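Local coordinates for replication protein (Sphinx1.76-related DNA, PDB 6H24) that probably initiates replication of its plasmid DNA, this chain being the N-terminal WH1 winged-helix domain of the longer Rep initiator, at residues I121-L124 and E125-F128. Sequence-based numbering, arbitrary orientation.
Sequences ITRL and EEQF
Arg123 reaches along the helix to Glu126, where NH1 meets OE1 at 3.1 Å in a salt bridge whose hydrogen bond is weak, bent to 133° at the hydrogen. The guanidinium and carboxylate planes stand 34° apart, and bends at chi2 and chi3 fold the arginine back toward its partner. The arginine's stronger partner is Asp7, whose OD2 forms a salt bridge with NE, so the guanidinium is shared between two acids. Glu125, one turn on from Ile121, sends its carboxylate elsewhere: CG lies anti to the backbone N (chi1 -179°) and the chain runs out extended, carrying OE2 to a salt bridge with Arg33 NH2 while OE1 accepts from a water at 2.5 Å. That same water lies 3.0 Å from Thr122 OG1, linking the two side chains. Along the backbone the carbonyls of residues 121 to 124 each accept the amide N-H four residues on, the alpha-helical pattern, for instance Gln127 N to Arg123 O at 2.8 Å. On the buried side Leu124 and Phe128 lie side by side, Leu124 CD2 4.0 Å from Phe128 CZ. Replacing the ring of Phe128 by the methyl of an alanine is likely to leave Leu124 CD2 without this neighbour and open a gap beside Leu17 and Ile25. Within the WH1 domain, helix 121-128 packs between helix 2-14, where Leu10 and Met11 meet Leu124 and Ser14 OG is hydrogen-bonded to Gln127 NE2, and helix 19-34, whose Ile29 touches Ile121.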
loop_
_atom_site.group_PDB
_atom_site.type_symbol
_atom_site.label_atom_id
_atom_site.label_comp_id
_atom_site.label_asym_id
_atom_site.label_seq_id
_atom_site.Cartn_x
_atom_site.Cartn_y
_atom_site.Cartn_z
ATOM N N ILE A 121 3.817 -4.119 -14.321
ATOM C CA ILE A 121 4.971 -3.224 -14.364
ATOM C C ILE A 121 5.535 -3.129 -15.783
ATOM O O ILE A 121 5.949 -2.050 -16.218
ATOM C CB ILE A 121 6.039 -3.674 -13.355
ATOM C CG1 ILE A 121 5.643 -3.245 -11.940
ATOM C CG2 ILE A 121 7.385 -3.051 -13.687
ATOM C CD1 ILE A 121 5.817 -1.754 -11.683
ATOM N N THR A 122 5.562 -4.238 -16.528
ATOM C CA THR A 122 6.084 -4.154 -17.888
ATOM C C THR A 122 5.175 -3.313 -18.774
ATOM O O THR A 122 5.661 -2.624 -19.681
ATOM C CB THR A 122 6.298 -5.541 -18.492
ATOM O OG1 THR A 122 7.294 -6.224 -17.727
ATOM C CG2 THR A 122 6.789 -5.412 -19.929
ATOM N N ARG A 123 3.861 -3.354 -18.533
ATOM C CA ARG A 123 2.951 -2.481 -19.267
ATOM C C ARG A 123 3.218 -1.017 -18.935
ATOM O O ARG A 123 3.160 -0.150 -19.816
ATOM C CB ARG A 123 1.503 -2.843 -18.950
ATOM C CG ARG A 123 1.069 -4.192 -19.502
ATOM C CD ARG A 123 0.791 -4.120 -21.002
ATOM N NE ARG A 123 -0.334 -3.238 -21.307
ATOM C CZ ARG A 123 -0.234 -2.031 -21.863
ATOM N NH1 ARG A 123 0.947 -1.527 -22.199
ATOM N NH2 ARG A 123 -1.332 -1.324 -22.088
ATOM N N LEU A 124 3.508 -0.718 -17.665
ATOM C CA LEU A 124 3.853 0.654 -17.305
ATOM C C LEU A 124 5.165 1.081 -17.952
ATOM O O LEU A 124 5.303 2.232 -18.374
ATOM C CB LEU A 124 3.942 0.816 -15.790
ATOM C CG LEU A 124 2.625 0.721 -15.019
ATOM C CD1 LEU A 124 2.889 0.759 -13.513
ATOM C CD2 LEU A 124 1.667 1.831 -15.427
ATOM N N GLU A 125 6.157 0.188 -17.998
ATOM C CA GLU A 125 7.405 0.532 -18.675
ATOM C C GLU A 125 7.125 0.919 -20.123
ATOM O O GLU A 125 7.711 1.880 -20.637
ATOM C CB GLU A 125 8.413 -0.615 -18.556
ATOM C CG GLU A 125 9.767 -0.321 -19.219
ATOM C CD GLU A 125 10.817 -1.409 -18.999
ATOM O OE1 GLU A 125 10.463 -2.545 -18.613
ATOM O OE2 GLU A 125 12.013 -1.122 -19.242
ATOM N N GLU A 126 6.227 0.186 -20.796
ATOM C CA GLU A 126 5.850 0.507 -22.170
ATOM C C GLU A 126 5.123 1.843 -22.233
ATOM O O GLU A 126 5.431 2.698 -23.073
ATOM C CB GLU A 126 4.953 -0.597 -22.743
ATOM C CG GLU A 126 5.625 -1.956 -22.861
ATOM C CD GLU A 126 4.651 -3.083 -23.181
ATOM O OE1 GLU A 126 3.455 -2.809 -23.418
ATOM O OE2 GLU A 126 5.089 -4.253 -23.192
ATOM N N GLN A 127 4.166 2.045 -21.323
ATOM C CA GLN A 127 3.360 3.258 -21.310
ATOM C C GLN A 127 4.222 4.501 -21.142
ATOM O O GLN A 127 3.947 5.547 -21.742
ATOM C CB GLN A 127 2.342 3.158 -20.167
ATOM C CG GLN A 127 1.310 4.263 -20.121
ATOM C CD GLN A 127 0.164 4.020 -21.075
ATOM O OE1 GLN A 127 0.289 3.252 -22.034
ATOM N NE2 GLN A 127 -0.968 4.668 -20.817
ATOM N N PHE A 128 5.235 4.414 -20.291
ATOM C CA PHE A 128 6.042 5.556 -19.886
ATOM C C PHE A 128 7.298 5.780 -20.712
ATOM O O PHE A 128 7.872 6.871 -20.637
ATOM C CB PHE A 128 6.409 5.400 -18.406
ATOM C CG PHE A 128 5.227 5.479 -17.469
ATOM C CD1 PHE A 128 4.034 6.070 -17.862
ATOM C CD2 PHE A 128 5.305 4.929 -16.204
ATOM C CE1 PHE A 128 2.952 6.136 -16.993
ATOM C CE2 PHE A 128 4.227 4.991 -15.337
ATOM C CZ PHE A 128 3.051 5.589 -15.734
HETATM O O HOH W 1 9.238 -3.998 -16.998
#